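Local structure of trichothecene 15-O-acetyltransferase TRI3 (Fusarium sporotrichioides, 3FOT) at residues Phe333-Thr337 / Asn433-Ile437. The protein acetylates the 15-hydroxyl of trichothecene intermediates such as 15-deacetylcalonectrin, using acetyl-coenzyme A, in the biosynthesis of T-2 toxin and related mycotoxins. Numbering follows the deposited sequence.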
ATOM      1  N   PHE A 333      24.364  -1.709  -7.056  1.00 19.81           N
ATOM      2  CA  PHE A 333      23.087  -1.271  -6.505  1.00 18.18           C
ATOM      3  C   PHE A 333      22.249  -2.517  -6.291  1.00 17.68           C
ATOM      4  O   PHE A 333      21.948  -3.239  -7.238  1.00 16.55           O
ATOM      5  CB  PHE A 333      22.376  -0.278  -7.423  1.00 17.00           C
ATOM      6  CG  PHE A 333      21.062   0.174  -6.881  1.00 16.88           C
ATOM      7  CD1 PHE A 333      21.001   1.229  -5.974  1.00 16.12           C
ATOM      8  CD2 PHE A 333      19.894  -0.479  -7.244  1.00 14.68           C
ATOM      9  CE1 PHE A 333      19.758   1.635  -5.424  1.00 15.11           C
ATOM     10  CE2 PHE A 333      18.661  -0.077  -6.706  1.00 14.33           C
ATOM     11  CZ  PHE A 333      18.609   0.976  -5.807  1.00 14.72           C
ATOM     12  N   ILE A 334      21.936  -2.780  -5.028  1.00 17.98           N
ATOM     13  CA  ILE A 334      21.155  -3.945  -4.631  1.00 17.93           C
ATOM     14  C   ILE A 334      19.984  -3.423  -3.803  1.00 17.69           C
ATOM     15  O   ILE A 334      20.162  -2.651  -2.853  1.00 18.03           O
ATOM     16  CB  ILE A 334      21.992  -4.951  -3.798  1.00 18.55           C
ATOM     17  CG1 ILE A 334      23.181  -5.477  -4.618  1.00 19.14           C
ATOM     18  CG2 ILE A 334      21.123  -6.131  -3.320  1.00 18.92           C
ATOM     19  CD1 ILE A 334      24.176  -6.277  -3.813  1.00 19.27           C
ATOM     20  N   SER A 335      18.789  -3.842  -4.176  1.00 16.47           N
ATOM     21  CA  SER A 335      17.591  -3.392  -3.493  1.00 16.48           C
ATOM     22  C   SER A 335      16.621  -4.560  -3.336  1.00 16.67           C
ATOM     23  O   SER A 335      16.089  -5.061  -4.333  1.00 16.58           O
ATOM     24  CB  SER A 335      16.909  -2.262  -4.265  1.00 16.02           C
ATOM     25  OG  SER A 335      15.773  -1.801  -3.546  1.00 15.44           O
ATOM     26  N   PRO A 336      16.390  -4.982  -2.078  1.00 17.46           N
ATOM     27  CA  PRO A 336      15.403  -6.010  -1.776  1.00 18.11           C
ATOM     28  C   PRO A 336      14.056  -5.330  -1.845  1.00 18.36           C
ATOM     29  O   PRO A 336      13.773  -4.454  -1.010  1.00 19.22           O
ATOM     30  CB  PRO A 336      15.726  -6.404  -0.322  1.00 18.28           C
ATOM     31  CG  PRO A 336      17.008  -5.683   0.037  1.00 19.50           C
ATOM     32  CD  PRO A 336      17.052  -4.490  -0.859  1.00 17.87           C
ATOM     33  N   THR A 337      13.271  -5.664  -2.862  1.00 18.41           N
ATOM     34  CA  THR A 337      11.969  -5.032  -3.066  1.00 18.84           C
ATOM     35  C   THR A 337      10.844  -6.000  -2.687  1.00 19.35           C
ATOM     36  O   THR A 337      11.093  -7.176  -2.407  1.00 19.51           O
ATOM     37  CB  THR A 337      11.766  -4.557  -4.533  1.00 18.75           C
ATOM     38  OG1 THR A 337      11.900  -5.674  -5.421  1.00 19.10           O
ATOM     39  CG2 THR A 337      12.784  -3.505  -4.925  1.00 19.69           C
ATOM     40  N   ASN A 433      19.799   3.428   1.099  1.00 15.79           N
ATOM     41  CA  ASN A 433      19.384   3.654  -0.269  1.00 16.29           C
ATOM     42  C   ASN A 433      17.855   3.768  -0.393  1.00 15.25           C
ATOM     43  O   ASN A 433      17.122   3.122   0.349  1.00 13.62           O
ATOM     44  CB  ASN A 433      19.969   2.598  -1.206  1.00 18.36           C
ATOM     45  CG  ASN A 433      21.309   3.038  -1.806  1.00 21.98           C
ATOM     46  OD1 ASN A 433      22.014   2.239  -2.412  1.00 28.15           O
ATOM     47  ND2 ASN A 433      21.655   4.327  -1.636  1.00 22.55           N
ATOM     48  N   PRO A 434      17.381   4.629  -1.311  1.00 14.90           N
ATOM     49  CA  PRO A 434      15.949   4.687  -1.560  1.00 13.97           C
ATOM     50  C   PRO A 434      15.374   3.327  -1.969  1.00 13.41           C
ATOM     51  O   PRO A 434      16.059   2.487  -2.591  1.00 13.03           O
ATOM     52  CB  PRO A 434      15.834   5.721  -2.689  1.00 14.62           C
ATOM     53  CG  PRO A 434      17.078   6.573  -2.503  1.00 16.18           C
ATOM     54  CD  PRO A 434      18.118   5.596  -2.146  1.00 14.60           C
ATOM     55  N   LEU A 435      14.107   3.123  -1.620  1.00 13.01           N
ATOM     56  CA  LEU A 435      13.396   1.920  -2.000  1.00 13.44           C
ATOM     57  C   LEU A 435      12.250   2.299  -2.942  1.00 13.21           C
ATOM     58  O   LEU A 435      11.576   3.301  -2.723  1.00 13.62           O
ATOM     59  CB  LEU A 435      12.834   1.214  -0.760  1.00 13.70           C
ATOM     60  CG  LEU A 435      12.029  -0.080  -1.039  1.00 13.48           C
ATOM     61  CD1 LEU A 435      12.952  -1.215  -1.507  1.00 16.03           C
ATOM     62  CD2 LEU A 435      11.248  -0.488   0.197  1.00 15.47           C
ATOM     63  N   PHE A 436      12.055   1.501  -3.988  1.00 13.97           N
ATOM     64  CA  PHE A 436      10.925   1.709  -4.898  1.00 14.60           C
ATOM     65  C   PHE A 436       9.789   0.718  -4.650  1.00 15.28           C
ATOM     66  O   PHE A 436      10.020  -0.493  -4.530  1.00 14.90           O
ATOM     67  CB  PHE A 436      11.400   1.585  -6.350  1.00 14.64           C
ATOM     68  CG  PHE A 436      10.293   1.721  -7.354  1.00 14.87           C
ATOM     69  CD1 PHE A 436       9.607   2.936  -7.490  1.00 15.73           C
ATOM     70  CD2 PHE A 436       9.923   0.640  -8.149  1.00 16.93           C
ATOM     71  CE1 PHE A 436       8.552   3.072  -8.423  1.00 14.78           C
ATOM     72  CE2 PHE A 436       8.871   0.774  -9.082  1.00 17.76           C
ATOM     73  CZ  PHE A 436       8.196   2.003  -9.207  1.00 16.06           C
ATOM     74  N   ILE A 437       8.566   1.255  -4.586  1.00 16.46           N
ATOM     75  CA  ILE A 437       7.362   0.453  -4.466  1.00 17.79           C
ATOM     76  C   ILE A 437       6.418   0.852  -5.592  1.00 18.18           C
ATOM     77  O   ILE A 437       6.058   2.025  -5.714  1.00 18.37           O
ATOM     78  CB  ILE A 437       6.649   0.648  -3.101  1.00 18.30           C
ATOM     79  CG1 ILE A 437       7.617   0.442  -1.933  1.00 18.65           C
ATOM     80  CG2 ILE A 437       5.483  -0.316  -3.016  1.00 18.91           C
ATOM     81  CD1 ILE A 437       8.105   1.761  -1.285  1.00 21.01           C
TER
HETATM   82  O   HOH W   1      13.964  -0.475  -4.973  1.00 17.34           O
HETATM   83  O   HOH W   2      16.710  -0.211  -1.687  1.00 19.04           O
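One branch of L435, its CD1, makes the two shortest direct contacts: 3.4 Å to the carbonyl oxygen O of P336 and 3.5 Å to OG of S335. With CG of L435 anti to the backbone N (chi1 179°), the side chain sets out alongside strand 333-337 and only its end, CD1, closes on it. There it crosses the side chain of T337 at a slant, reaching the methyl CG2, while OG1 of T337 is held by a hydrogen bond to Y397.

S335 links the segments through two waters. The hydroxyl OG sits 2.7 Å from water 1, which accepts a hydrogen bond from N of F436, and 2.6 Å from water 2, which donates to O of P434. Water is needed on the P434 side, since OG of S335 is 4.4 Å from O of P434, too far for a direct hydrogen bond. The strands themselves do not pair: their axes come no nearer than 7.5 Å and their directions are 39° apart.

That spacing matches the topology, since the segments belong to different sheets. Strand 333-340 pairs with 358-365, whereas 435-441 is bonded to 477-483 at the edge of a mixed sheet, within a fold of the CoA-dependent BAHD acyltransferase superfamily. The side chain of P336 is about 8 Å from that of H414, which binds 15-deacetylcalonectrin, so the junction lies near the substrate site.

Beside the waters, the F333 ring turns the edge around CZ to O of P434, close to the ring plane. The same ring meets the amide of N433 obliquely, the two planes being 31° apart. V315 of helix 306-321 also touches this phenylalanine, and L318 of that helix touches N433. Farther along, F436 directs its ring away from strand 333-337, onto Q311 and I314 of the same helix.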